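Local coordinates for protein internalin (Listeria monocytogenes serotype 4b, PDB 4FMZ) that probably serves in adhesion to or invasion of host cells, as a leucine-rich-repeat protein of the internalin family, at residues K166-T171 with Q188-S193; S181-Y186 with Y203-V208; S123-L128 with H143-L148; Y135-G140 with N158-T163; P150-T155 with I173-D178. All blocks are in the same frame, centred on the assembly; numbering follows the deposited sequence.

The five contacts lie side by side in the middle of a leucine-rich-repeat solenoid. Interactions 2 and 4 join parallel strands and are themselves joined where strand 159-161 meets strand 181-183, Ser-183 N lying 2.8 Å from Leu-160 O; their centres are about 10 Å apart. Interactions 1 and 3 link loops that follow successive strands of the same array, and interaction 5 the turns that lead back to it. Leucine, isoleucine and valine side chains from all five meet inside the coil: Ile-173 CD1 is 3.7 Å from Leu-184 CD2, and Leu-145 CD2 is 4.0 Å from Leu-139 CD1. Ethanediol molecules, probably from the crystallisation liquor, sit at interactions 1 and 2, and one lies about 3 Å from the Thr-161 side chain of interaction 4.

Interaction 1. Residues K166-T171 with Q188-S193; sequences KVKDVT and QIEDIS. With EDO (1,2-ethanediol), chain E.
Lys-168 lays its side chain obliquely across Gln-188 and Glu-190. Bends at chi2 (-131°) and chi4 (-80°) curl the chain so that NZ reaches two acceptors at once. Lys-168 NZ donates to the backbone Gln-188 O at 2.8 Å and forms a salt bridge with Glu-190 OE2, also at 2.8 Å, where the carboxylate oxygen offers its anti lone pair. The Glu-190 chain is extended beyond CG, which brings OE2 up to the ammonium. On the buried side, Val-170 CG1 meets Ile-189 CD1 at 3.7 Å, the two side chains crossing at about a right angle, while Val-170 CG2 rests against the backbone of Asp-191 and Ile-192. Gln-188 turns its amide away from Lys-168, and its NE2 donates to the ethanediol, which is also bound by Gln-210.

A direct backbone bond, Gln-188 N to Val-167 O, joins the loops at one end; further along, two waters take over. Water 1 runs from Lys-168 O to Asp-191 N, and water 2 from Val-170 N to Asp-191 O. Beside them, Asp-169 and Asp-191 each close an Asx turn, OD1 accepting from both the backbone N and the hydroxyl two residues on. The contact thus has an apolar inner side and a charged outer one, where two acceptors on one ammonium probably stabilise its charge and tie the Lys-168 side chain down across the facing loop.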
# COMPACT_ATOMS: atom_id res chain seq x y z
N LYS A 166 5.29 -13.89 -2.12
CA LYS A 166 5.16 -15.23 -1.56
C LYS A 166 5.05 -15.15 -0.02
O LYS A 166 5.16 -16.18 0.65
CB LYS A 166 6.35 -16.10 -2.01
CG LYS A 166 6.29 -16.44 -3.50
CD LYS A 166 7.41 -17.35 -3.95
CE LYS A 166 7.38 -17.52 -5.45
NZ LYS A 166 8.34 -18.55 -5.93
N VAL A 167 4.78 -13.94 0.53
CA VAL A 167 4.64 -13.70 1.97
C VAL A 167 3.42 -14.44 2.53
O VAL A 167 2.28 -14.20 2.13
CB VAL A 167 4.62 -12.19 2.37
CG1 VAL A 167 4.11 -11.97 3.80
CG2 VAL A 167 6.01 -11.58 2.21
N LYS A 168 3.69 -15.32 3.50
CA LYS A 168 2.72 -16.11 4.24
C LYS A 168 2.65 -15.62 5.68
O LYS A 168 1.58 -15.27 6.18
CB LYS A 168 3.14 -17.60 4.24
CG LYS A 168 2.57 -18.42 3.12
CD LYS A 168 1.95 -19.71 3.65
CE LYS A 168 1.26 -20.47 2.54
NZ LYS A 168 -0.09 -19.92 2.24
N ASP A 169 3.82 -15.61 6.34
CA ASP A 169 4.03 -15.31 7.74
C ASP A 169 4.17 -13.80 7.99
O ASP A 169 5.14 -13.19 7.58
CB ASP A 169 5.27 -16.07 8.24
CG ASP A 169 5.49 -16.03 9.73
OD1 ASP A 169 4.71 -15.35 10.43
OD2 ASP A 169 6.46 -16.65 10.20
N VAL A 170 3.19 -13.21 8.68
CA VAL A 170 3.20 -11.77 8.95
C VAL A 170 3.66 -11.49 10.41
O VAL A 170 3.54 -10.35 10.86
CB VAL A 170 1.84 -11.08 8.60
CG1 VAL A 170 1.53 -11.22 7.11
CG2 VAL A 170 0.67 -11.61 9.43
N THR A 171 4.22 -12.51 11.12
CA THR A 171 4.70 -12.37 12.51
C THR A 171 5.70 -11.18 12.66
O THR A 171 5.51 -10.41 13.59
CB THR A 171 5.32 -13.68 13.07
OG1 THR A 171 4.36 -14.74 12.95
CG2 THR A 171 5.72 -13.57 14.53
N GLN A 188 0.13 -14.65 0.15
CA GLN A 188 -0.28 -16.04 0.41
C GLN A 188 -0.62 -16.16 1.92
O GLN A 188 -0.32 -17.18 2.55
CB GLN A 188 0.84 -17.02 -0.01
CG GLN A 188 1.30 -16.93 -1.47
CD GLN A 188 0.22 -17.27 -2.47
OE1 GLN A 188 -0.51 -18.27 -2.33
NE2 GLN A 188 0.10 -16.47 -3.52
N ILE A 189 -1.26 -15.12 2.48
CA ILE A 189 -1.54 -15.03 3.91
C ILE A 189 -2.81 -15.80 4.29
O ILE A 189 -3.91 -15.52 3.80
CB ILE A 189 -1.59 -13.55 4.39
CG1 ILE A 189 -0.28 -12.79 4.05
CG2 ILE A 189 -1.86 -13.46 5.90
CD1 ILE A 189 -0.45 -11.29 3.95
N GLU A 190 -2.65 -16.75 5.21
CA GLU A 190 -3.73 -17.57 5.76
C GLU A 190 -4.15 -17.07 7.14
O GLU A 190 -5.33 -17.11 7.49
CB GLU A 190 -3.28 -19.04 5.91
CG GLU A 190 -3.06 -19.80 4.61
CD GLU A 190 -2.43 -21.17 4.79
OE1 GLU A 190 -2.84 -21.90 5.72
OE2 GLU A 190 -1.53 -21.52 3.99
N ASP A 191 -3.15 -16.61 7.93
CA ASP A 191 -3.25 -16.23 9.33
C ASP A 191 -2.71 -14.82 9.64
O ASP A 191 -1.50 -14.55 9.52
CB ASP A 191 -2.47 -17.28 10.15
CG ASP A 191 -2.46 -17.13 11.66
OD1 ASP A 191 -3.16 -16.24 12.17
OD2 ASP A 191 -1.76 -17.93 12.32
N ILE A 192 -3.62 -13.93 10.10
CA ILE A 192 -3.25 -12.56 10.48
C ILE A 192 -3.28 -12.37 12.02
O ILE A 192 -3.12 -11.25 12.49
CB ILE A 192 -4.10 -11.47 9.76
CG1 ILE A 192 -5.63 -11.71 9.90
CG2 ILE A 192 -3.67 -11.29 8.30
CD1 ILE A 192 -6.51 -10.41 9.73
N SER A 193 -3.42 -13.47 12.80
CA SER A 193 -3.47 -13.40 14.27
C SER A 193 -2.31 -12.56 14.89
O SER A 193 -2.64 -11.80 15.80
CB SER A 193 -3.53 -14.78 14.92
OG SER A 193 -2.39 -15.57 14.61
C1 EDO E . -4.12 -16.66 -3.89
O1 EDO E . -2.76 -16.79 -4.27
C2 EDO E . -4.23 -15.67 -2.70
O2 EDO E . -3.46 -16.17 -1.61
O HOH W 1 -0.35 -16.93 7.05
O HOH W 2 1.08 -15.09 9.81

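Interaction 2. Residues S181-Y186 with Y203-V208; sequences SLSLNY and YFTAYV. With EDO (1,2-ethanediol), chain C.
The Asn-185 amide lies flat on the ring of Tyr-207, the two planes 16° apart, with Asn-185 CG over the ring centre and 3.4 Å above the plane of the Tyr-207 ring. The amide is held there through OD1, which takes two bonds: Thr-205 OG1 donates to Asn-185 OD1 at 2.7 Å in the carbonyl plane, on a lone pair, and Tyr-207 N donates from a tilted position. At the other end of the amide, ND2 donates to water 3, which in turn donates to Thr-205 OG1. Thr-205 can reach OD1 because its hydroxyl stands anti to the backbone N (chi1 -177°); its CG2 then packs on Ser-183 OG.

Beyond Asn-185, Tyr-186 N bonds to Tyr-207 O, and Val-208 CG1 sits over one face of the Tyr-186 ring, 3.9 Å from its centroid. Behind this layer runs the parallel pairing of strands 181-183 and 203-205, with backbone bonds such as Leu-184 N to Thr-205 O at 2.8 Å. On the face opposite to Ser-183 and Thr-205, Leu-182 CD2 touches Phe-204 CE1 at 3.8 Å. Short parallel strands followed by an asparagine-bearing turn, with Asn-209 ND2 bonded to Leu-184 O and Ala-206 O, are characteristic of the leucine-rich-repeat solenoid.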
# COMPACT_ATOMS: atom_id res chain seq x y z
N SER A 181 -0.96 2.87 8.43
CA SER A 181 -1.51 2.36 7.18
C SER A 181 -0.68 1.16 6.72
O SER A 181 0.55 1.26 6.61
CB SER A 181 -1.55 3.46 6.13
OG SER A 181 -2.01 2.96 4.89
N LEU A 182 -1.33 0.03 6.45
CA LEU A 182 -0.66 -1.22 6.05
C LEU A 182 -1.34 -1.88 4.87
O LEU A 182 -2.55 -2.10 4.90
CB LEU A 182 -0.64 -2.20 7.26
CG LEU A 182 -0.24 -3.67 7.01
CD1 LEU A 182 1.25 -3.80 6.63
CD2 LEU A 182 -0.53 -4.53 8.24
N SER A 183 -0.55 -2.26 3.84
CA SER A 183 -1.05 -2.99 2.69
C SER A 183 -0.39 -4.36 2.59
O SER A 183 0.84 -4.46 2.57
CB SER A 183 -0.85 -2.22 1.39
OG SER A 183 -1.45 -2.96 0.33
N LEU A 184 -1.23 -5.41 2.55
CA LEU A 184 -0.79 -6.80 2.41
C LEU A 184 -1.59 -7.48 1.30
O LEU A 184 -1.84 -8.69 1.35
CB LEU A 184 -0.93 -7.54 3.74
CG LEU A 184 0.05 -7.11 4.86
CD1 LEU A 184 -0.19 -7.91 6.12
CD2 LEU A 184 1.53 -7.25 4.43
N ASN A 185 -1.94 -6.71 0.26
CA ASN A 185 -2.74 -7.21 -0.86
C ASN A 185 -2.03 -8.28 -1.66
O ASN A 185 -0.82 -8.20 -1.87
CB ASN A 185 -3.10 -6.06 -1.82
CG ASN A 185 -4.02 -5.02 -1.25
OD1 ASN A 185 -4.79 -5.25 -0.31
ND2 ASN A 185 -3.99 -3.84 -1.84
N TYR A 186 -2.79 -9.27 -2.13
CA TYR A 186 -2.38 -10.34 -3.04
C TYR A 186 -1.08 -11.07 -2.61
O TYR A 186 -0.13 -11.18 -3.39
CB TYR A 186 -2.23 -9.76 -4.48
CG TYR A 186 -2.45 -10.74 -5.61
CD1 TYR A 186 -2.25 -12.11 -5.43
CD2 TYR A 186 -2.78 -10.30 -6.89
CE1 TYR A 186 -2.41 -13.01 -6.48
CE2 TYR A 186 -2.96 -11.19 -7.95
CZ TYR A 186 -2.77 -12.55 -7.74
OH TYR A 186 -2.97 -13.46 -8.75
N TYR A 203 -5.75 2.28 8.63
CA TYR A 203 -5.96 1.87 7.24
C TYR A 203 -5.33 0.51 7.02
O TYR A 203 -4.14 0.32 7.26
CB TYR A 203 -5.41 2.94 6.25
CG TYR A 203 -6.14 4.26 6.43
CD1 TYR A 203 -7.31 4.51 5.74
CD2 TYR A 203 -5.76 5.16 7.43
CE1 TYR A 203 -8.09 5.63 6.02
CE2 TYR A 203 -6.55 6.27 7.73
CZ TYR A 203 -7.71 6.50 7.02
OH TYR A 203 -8.46 7.62 7.29
N PHE A 204 -6.14 -0.46 6.65
CA PHE A 204 -5.68 -1.82 6.43
C PHE A 204 -6.31 -2.40 5.16
O PHE A 204 -7.53 -2.38 5.00
CB PHE A 204 -6.00 -2.69 7.65
CG PHE A 204 -5.54 -4.13 7.62
CD1 PHE A 204 -4.32 -4.48 7.04
CD2 PHE A 204 -6.27 -5.12 8.26
CE1 PHE A 204 -3.88 -5.81 7.03
CE2 PHE A 204 -5.82 -6.45 8.28
CZ PHE A 204 -4.63 -6.78 7.66
N THR A 205 -5.46 -2.89 4.26
CA THR A 205 -5.89 -3.52 3.03
C THR A 205 -5.13 -4.86 2.92
O THR A 205 -3.92 -4.92 3.19
CB THR A 205 -5.82 -2.58 1.82
OG1 THR A 205 -6.33 -3.24 0.66
CG2 THR A 205 -4.43 -2.02 1.55
N ALA A 206 -5.86 -5.94 2.62
CA ALA A 206 -5.29 -7.28 2.52
C ALA A 206 -6.17 -8.13 1.63
O ALA A 206 -6.37 -9.32 1.90
CB ALA A 206 -5.14 -7.91 3.91
N TYR A 207 -6.68 -7.54 0.53
CA TYR A 207 -7.52 -8.30 -0.38
C TYR A 207 -6.69 -9.34 -1.12
O TYR A 207 -5.47 -9.18 -1.26
CB TYR A 207 -8.33 -7.40 -1.35
CG TYR A 207 -7.54 -6.46 -2.23
CD1 TYR A 207 -6.75 -6.94 -3.28
CD2 TYR A 207 -7.70 -5.08 -2.13
CE1 TYR A 207 -6.06 -6.08 -4.13
CE2 TYR A 207 -7.05 -4.21 -3.02
CZ TYR A 207 -6.22 -4.71 -4.00
OH TYR A 207 -5.54 -3.86 -4.83
N VAL A 208 -7.35 -10.44 -1.57
CA VAL A 208 -6.77 -11.53 -2.36
C VAL A 208 -5.67 -12.24 -1.54
O VAL A 208 -4.48 -12.21 -1.85
CB VAL A 208 -6.30 -11.08 -3.79
CG1 VAL A 208 -5.86 -12.27 -4.63
CG2 VAL A 208 -7.42 -10.35 -4.52
C1 EDO C . -0.05 1.14 2.76
O1 EDO C . -1.08 1.32 1.80
C2 EDO C . 0.84 2.39 2.76
O2 EDO C . 0.05 3.48 3.18
O HOH W 3 -6.21 -1.45 -1.61

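Interaction 3. Residues S123-L128 with H143-L148; sequences SDISPL and HNLSDL
The backbones of Ser-123 and Ile-125 are joined to those of Ser-146 and Asp-147 through two waters, which carry the polar link between the loops. Water 5 donates to Ser-123 O at 2.6 Å and accepts from Ser-146 N. Water 4 accepts from Ile-125 N and donates to Asp-147 O at 2.8 Å; its link to Ser-123 O is weak. The two waters therefore stand where backbone groups of successive turns face each other without being close enough to pair.

Below them the contact is apolar. Ile-125 points at the other loop, its CG1 lodged between the backbone N and the carbonyl carbon (chi1 56°), a setting that brings Ile-125 CG1 to 3.6 Å from Asp-147 O and extends Ile-125 CD1 toward Leu-148, where it meets Leu-148 CD2 at 4.1 Å. The CG2 branch goes to Leu-145 instead: Ile-125 CG2 lies 4.0 Å from Leu-145 CD1, the two side chains crossing at about a right angle. Leu-145 CD1 also lies 3.8 Å from Ser-123 O. On the surface, Ser-123 CB rests on Asn-144 O, while the amide of Asn-144 is engaged by Asn-121. Asp-124 OD1 closes an Asx turn, receiving Ser-126 OG and Ser-126 N from one face of its carboxylate plane, just where the 3-10 segment 126-128 begins.

Both loops follow strands of the parallel array: strand 114-116 precedes loop 123-128, and strand 136-138 precedes loop 143-148. Ile-125 also touches Leu-151, and Leu-148 packs on Ile-173, which carries the apolar row on to the loop before strand 181-183.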
# COMPACT_ATOMS: atom_id res chain seq x y z
N SER A 123 14.36 -10.64 -3.01
CA SER A 123 13.92 -11.80 -2.25
C SER A 123 14.59 -11.82 -0.87
O SER A 123 14.05 -12.42 0.05
CB SER A 123 14.21 -13.09 -3.01
OG SER A 123 15.59 -13.20 -3.31
N ASP A 124 15.75 -11.16 -0.73
CA ASP A 124 16.49 -11.07 0.53
C ASP A 124 16.51 -9.62 1.02
O ASP A 124 17.24 -8.78 0.47
CB ASP A 124 17.92 -11.62 0.34
CG ASP A 124 18.80 -11.61 1.57
OD1 ASP A 124 18.30 -11.26 2.66
OD2 ASP A 124 19.99 -11.97 1.45
N ILE A 125 15.72 -9.31 2.07
CA ILE A 125 15.67 -7.96 2.62
C ILE A 125 16.46 -7.84 3.94
O ILE A 125 16.32 -6.83 4.63
CB ILE A 125 14.23 -7.40 2.76
CG1 ILE A 125 13.32 -8.32 3.63
CG2 ILE A 125 13.62 -7.14 1.38
CD1 ILE A 125 12.19 -7.62 4.28
N SER A 126 17.36 -8.81 4.23
CA SER A 126 18.20 -8.74 5.44
C SER A 126 19.06 -7.44 5.47
O SER A 126 19.21 -6.90 6.57
CB SER A 126 19.06 -9.99 5.61
OG SER A 126 19.91 -10.19 4.49
N PRO A 127 19.48 -6.81 4.34
CA PRO A 127 20.22 -5.53 4.46
C PRO A 127 19.38 -4.37 5.05
O PRO A 127 19.94 -3.34 5.39
CB PRO A 127 20.63 -5.21 3.02
CG PRO A 127 20.62 -6.52 2.32
CD PRO A 127 19.46 -7.26 2.93
N LEU A 128 18.05 -4.56 5.21
CA LEU A 128 17.17 -3.54 5.80
C LEU A 128 17.13 -3.60 7.34
O LEU A 128 16.54 -2.70 7.95
CB LEU A 128 15.73 -3.71 5.28
CG LEU A 128 15.49 -3.58 3.78
CD1 LEU A 128 13.99 -3.62 3.48
CD2 LEU A 128 16.12 -2.30 3.22
N HIS A 143 7.70 -10.07 -6.31
CA HIS A 143 6.99 -11.36 -6.43
C HIS A 143 7.63 -12.55 -5.72
O HIS A 143 6.90 -13.46 -5.33
CB HIS A 143 6.78 -11.70 -7.91
CG HIS A 143 6.04 -10.64 -8.67
ND1 HIS A 143 4.88 -10.05 -8.16
CD2 HIS A 143 6.32 -10.07 -9.87
CE1 HIS A 143 4.51 -9.16 -9.06
NE2 HIS A 143 5.34 -9.14 -10.11
N ASN A 144 8.95 -12.53 -5.51
CA ASN A 144 9.66 -13.65 -4.89
C ASN A 144 10.03 -13.42 -3.42
O ASN A 144 10.68 -14.28 -2.82
CB ASN A 144 10.89 -13.99 -5.72
CG ASN A 144 10.52 -14.45 -7.11
OD1 ASN A 144 9.77 -15.42 -7.29
ND2 ASN A 144 11.00 -13.75 -8.12
N LEU A 145 9.56 -12.31 -2.82
CA LEU A 145 9.79 -12.01 -1.41
C LEU A 145 8.87 -12.88 -0.53
O LEU A 145 7.70 -13.04 -0.86
CB LEU A 145 9.53 -10.51 -1.16
CG LEU A 145 9.64 -9.99 0.28
CD1 LEU A 145 11.07 -10.15 0.84
CD2 LEU A 145 9.20 -8.54 0.36
N SER A 146 9.40 -13.44 0.59
CA SER A 146 8.57 -14.24 1.51
C SER A 146 8.95 -14.03 2.98
O SER A 146 8.08 -14.14 3.84
CB SER A 146 8.65 -15.73 1.17
OG SER A 146 9.95 -16.25 1.39
N ASP A 147 10.23 -13.77 3.26
CA ASP A 147 10.76 -13.60 4.61
C ASP A 147 10.83 -12.11 5.02
O ASP A 147 11.74 -11.38 4.61
CB ASP A 147 12.16 -14.25 4.70
CG ASP A 147 12.75 -14.31 6.10
OD1 ASP A 147 12.14 -13.76 7.03
OD2 ASP A 147 13.84 -14.91 6.25
N LEU A 148 9.89 -11.68 5.89
CA LEU A 148 9.85 -10.30 6.37
C LEU A 148 10.57 -10.10 7.71
O LEU A 148 10.50 -9.00 8.25
CB LEU A 148 8.40 -9.81 6.51
CG LEU A 148 7.58 -9.67 5.24
CD1 LEU A 148 6.18 -9.28 5.58
CD2 LEU A 148 8.19 -8.64 4.26
O HOH W 4 14.32 -11.56 3.42
O HOH W 5 12.14 -13.84 1.07

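Interaction 4. Residues Y135-G140 with N158-T163; sequences YSLNLG and NYLTVT
Tyr-135 O takes two backbone donors from the facing segment, Asn-158 N at 2.8 Å and Tyr-159 N at 3.0 Å, the second in the carbonyl plane and the first tilted from it. From there the parallel ladder continues: Leu-137 N donates to Tyr-159 O, Thr-161 N to Leu-137 O, and Leu-139 N to Thr-161 O at 2.7 Å. At the end of the strand, Asn-138 OD1 accepts from Gly-140 N at 2.9 Å in an Asx turn, which supplies that amide with a partner inside its own segment. The N of Thr-163, by contrast, is buried by the contact with no partner in the model. Thr-163 OG1 lies 3.2 Å from Gly-140 CA and has a weak bond with Ala-141 N.

Asn-158 sets CB over one face of the Tyr-135 ring, 3.9 Å from the centroid, and its ND2 is bonded to Gly-156 O. Tyr-135 and Tyr-159 run side by side with their ring planes at 57°, Tyr-135 CZ lying in plane at the edge of the Tyr-159 ring. Backbone pairing thus satisfies most of the polar groups between the strands; Leu-137 and Leu-160, alongside each other, form the apolar inner face, while Ser-136, Asn-138, Tyr-159 and Thr-161 share the other.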
# COMPACT_ATOMS: atom_id res chain seq x y z
N TYR A 135 10.30 5.11 8.36
CA TYR A 135 8.97 5.68 8.59
C TYR A 135 7.99 5.17 7.53
O TYR A 135 6.84 4.88 7.87
CB TYR A 135 9.05 7.21 8.57
CG TYR A 135 7.72 7.92 8.71
CD1 TYR A 135 7.20 8.23 9.96
CD2 TYR A 135 7.02 8.38 7.59
CE1 TYR A 135 6.01 8.94 10.10
CE2 TYR A 135 5.82 9.07 7.72
CZ TYR A 135 5.31 9.35 8.98
OH TYR A 135 4.14 10.04 9.14
N SER A 136 8.42 5.06 6.27
CA SER A 136 7.58 4.58 5.18
C SER A 136 8.37 3.65 4.28
O SER A 136 9.41 4.04 3.75
CB SER A 136 7.02 5.76 4.39
OG SER A 136 6.21 5.28 3.32
N LEU A 137 7.88 2.42 4.11
CA LEU A 137 8.55 1.41 3.31
C LEU A 137 7.61 0.80 2.29
O LEU A 137 6.50 0.43 2.63
CB LEU A 137 9.13 0.32 4.23
CG LEU A 137 9.91 -0.83 3.57
CD1 LEU A 137 11.23 -0.32 2.93
CD2 LEU A 137 10.20 -1.92 4.59
N ASN A 138 8.08 0.68 1.05
CA ASN A 138 7.29 0.09 -0.02
C ASN A 138 8.06 -1.08 -0.66
O ASN A 138 9.03 -0.86 -1.40
CB ASN A 138 6.90 1.13 -1.09
CG ASN A 138 5.94 0.60 -2.14
OD1 ASN A 138 5.62 -0.59 -2.18
ND2 ASN A 138 5.49 1.46 -3.04
N LEU A 139 7.59 -2.30 -0.39
CA LEU A 139 8.17 -3.54 -0.94
C LEU A 139 7.18 -4.22 -1.93
O LEU A 139 7.34 -5.40 -2.28
CB LEU A 139 8.53 -4.52 0.20
CG LEU A 139 9.67 -4.06 1.14
CD1 LEU A 139 9.86 -5.06 2.28
CD2 LEU A 139 10.98 -3.88 0.39
N GLY A 140 6.21 -3.44 -2.38
CA GLY A 140 5.17 -3.90 -3.30
C GLY A 140 5.67 -4.53 -4.58
O GLY A 140 6.62 -4.04 -5.18
N ASN A 158 5.50 3.80 10.10
CA ASN A 158 4.11 4.28 10.03
C ASN A 158 3.38 3.81 8.78
O ASN A 158 2.15 3.74 8.79
CB ASN A 158 4.08 5.81 10.07
CG ASN A 158 4.20 6.42 11.45
OD1 ASN A 158 3.42 7.30 11.83
ND2 ASN A 158 5.22 6.02 12.20
N TYR A 159 4.13 3.53 7.69
CA TYR A 159 3.53 3.10 6.42
C TYR A 159 4.28 1.91 5.85
O TYR A 159 5.50 1.94 5.76
CB TYR A 159 3.53 4.26 5.41
CG TYR A 159 2.74 5.46 5.88
CD1 TYR A 159 3.33 6.46 6.63
CD2 TYR A 159 1.39 5.60 5.55
CE1 TYR A 159 2.60 7.54 7.11
CE2 TYR A 159 0.65 6.69 5.99
CZ TYR A 159 1.26 7.66 6.76
OH TYR A 159 0.52 8.73 7.20
N LEU A 160 3.54 0.83 5.51
CA LEU A 160 4.14 -0.38 4.94
C LEU A 160 3.28 -0.99 3.84
O LEU A 160 2.09 -1.23 4.05
CB LEU A 160 4.39 -1.44 6.03
CG LEU A 160 5.01 -2.78 5.57
CD1 LEU A 160 6.41 -2.58 4.92
CD2 LEU A 160 5.07 -3.77 6.73
N THR A 161 3.92 -1.31 2.69
CA THR A 161 3.29 -2.00 1.57
C THR A 161 4.12 -3.23 1.20
O THR A 161 5.30 -3.10 0.87
CB THR A 161 3.13 -1.07 0.35
OG1 THR A 161 2.39 0.08 0.73
CG2 THR A 161 2.47 -1.77 -0.85
N VAL A 162 3.51 -4.42 1.27
CA VAL A 162 4.11 -5.69 0.85
C VAL A 162 3.02 -6.38 0.04
O VAL A 162 2.01 -6.79 0.62
CB VAL A 162 4.67 -6.58 2.00
CG1 VAL A 162 5.32 -7.85 1.42
CG2 VAL A 162 5.67 -5.83 2.88
N THR A 163 3.15 -6.41 -1.28
CA THR A 163 2.10 -6.98 -2.13
C THR A 163 2.62 -7.93 -3.20
O THR A 163 3.79 -7.86 -3.56
CB THR A 163 1.30 -5.86 -2.85
OG1 THR A 163 2.20 -5.13 -3.70
CG2 THR A 163 0.59 -4.90 -1.88

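Interaction 5. Residues P150-T155 with I173-D178; sequences PLSNMT and IANLTD
Leu-176 pushes its CD2 methyl between two carbonyls of the facing turn, 3.3 Å from both Leu-151 O and Met-154 O. Its CG stands anti to the carbonyl carbon (chi1 -40°) and chi2 is extended (-179°), which carries CD2 into the turn while Leu-176 CD1 faces Leu-151 CB at 4.4 Å. The side chain of selenomethionine Met-154 meets Leu-176 through CB; beyond CG its chain is extended and leads away to Leu-137.

Asn-175 points at the same turn from its outer side. Asn-175 ND2 donates to Ser-152 O at 3.2 Å; the oxygen lies in the amide plane, yet the donor stands above the carbonyl plane and off its lone pairs. Ser-152 OG is turned back to Ser-149 O. At the far end water 6 accepts from Asp-178 N at 2.9 Å and donates weakly to Thr-155 O.

Leu-151 to Met-154 forms a type I beta turn; the two segments share an inverse gamma turn, centred on Met-154 in one and on Leu-176 in the other. They lead into strands 159-161 and 181-183, and Leu-176 packs on Leu-160 as Leu-151 does on Leu-137 of strand 136-138.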
# COMPACT_ATOMS: atom_id res chain seq x y z
N PRO A 150 13.64 -9.35 8.63
CA PRO A 150 14.51 -8.17 8.82
C PRO A 150 13.77 -6.84 9.06
O PRO A 150 14.41 -5.84 9.35
CB PRO A 150 15.31 -8.11 7.51
CG PRO A 150 15.21 -9.49 6.94
CD PRO A 150 13.85 -9.94 7.29
N LEU A 151 12.42 -6.81 8.96
CA LEU A 151 11.64 -5.60 9.24
C LEU A 151 11.37 -5.39 10.75
O LEU A 151 11.02 -4.28 11.14
CB LEU A 151 10.27 -5.65 8.54
CG LEU A 151 10.22 -5.78 7.02
CD1 LEU A 151 8.79 -5.61 6.51
CD2 LEU A 151 11.14 -4.79 6.35
N SER A 152 11.50 -6.46 11.56
CA SER A 152 11.14 -6.53 12.98
C SER A 152 11.65 -5.36 13.87
O SER A 152 10.94 -5.02 14.83
CB SER A 152 11.55 -7.87 13.58
OG SER A 152 12.96 -8.05 13.65
N ASN A 153 12.81 -4.73 13.57
CA ASN A 153 13.32 -3.64 14.42
C ASN A 153 12.86 -2.23 13.97
O ASN A 153 13.27 -1.23 14.58
CB ASN A 153 14.85 -3.68 14.52
CG ASN A 153 15.36 -4.95 15.15
OD1 ASN A 153 14.81 -5.45 16.14
ND2 ASN A 153 16.41 -5.53 14.57
N MSE A 154 11.96 -2.14 12.99
CA MSE A 154 11.47 -0.83 12.50
C MSE A 154 10.27 -0.39 13.32
O MSE A 154 9.17 -0.25 12.79
CB MSE A 154 11.13 -0.90 11.00
CG MSE A 154 12.32 -1.14 10.11
SE MSE A 154 11.70 -1.38 8.31
CE MSE A 154 13.43 -1.61 7.47
N THR A 155 10.49 -0.14 14.61
CA THR A 155 9.42 0.18 15.57
C THR A 155 8.79 1.57 15.34
O THR A 155 7.71 1.81 15.87
CB THR A 155 9.91 0.03 17.01
OG1 THR A 155 11.12 0.77 17.17
CG2 THR A 155 10.14 -1.42 17.36
N ILE A 173 5.68 -8.32 11.26
CA ILE A 173 4.89 -7.07 11.18
C ILE A 173 4.23 -6.76 12.54
O ILE A 173 3.94 -5.59 12.82
CB ILE A 173 3.85 -7.11 10.02
CG1 ILE A 173 4.55 -7.36 8.66
CG2 ILE A 173 3.01 -5.81 9.96
CD1 ILE A 173 3.58 -7.63 7.51
N ALA A 174 4.02 -7.78 13.40
CA ALA A 174 3.43 -7.59 14.73
C ALA A 174 4.23 -6.58 15.58
O ALA A 174 3.65 -5.87 16.40
CB ALA A 174 3.33 -8.92 15.47
N ASN A 175 5.56 -6.50 15.35
CA ASN A 175 6.46 -5.60 16.09
C ASN A 175 6.30 -4.13 15.71
O ASN A 175 6.76 -3.24 16.44
CB ASN A 175 7.92 -6.00 15.84
CG ASN A 175 8.37 -7.25 16.51
OD1 ASN A 175 7.60 -8.00 17.12
ND2 ASN A 175 9.67 -7.50 16.45
N LEU A 176 5.69 -3.87 14.56
CA LEU A 176 5.60 -2.52 14.01
C LEU A 176 4.31 -1.85 14.48
O LEU A 176 3.46 -1.49 13.68
CB LEU A 176 5.70 -2.60 12.46
CG LEU A 176 6.74 -3.63 11.92
CD1 LEU A 176 6.79 -3.63 10.41
CD2 LEU A 176 8.15 -3.40 12.51
N THR A 177 4.21 -1.60 15.80
CA THR A 177 2.99 -1.10 16.45
C THR A 177 2.69 0.37 16.19
O THR A 177 1.58 0.80 16.53
CB THR A 177 2.98 -1.41 17.95
OG1 THR A 177 4.04 -0.69 18.59
CG2 THR A 177 3.09 -2.90 18.23
N ASP A 178 3.61 1.13 15.55
CA ASP A 178 3.33 2.52 15.16
C ASP A 178 2.64 2.57 13.79
O ASP A 178 2.31 3.68 13.33
CB ASP A 178 4.60 3.37 15.14
CG ASP A 178 4.98 3.97 16.49
OD1 ASP A 178 4.07 4.13 17.35
OD2 ASP A 178 6.16 4.32 16.66
O HOH W 6 5.95 0.72 13.84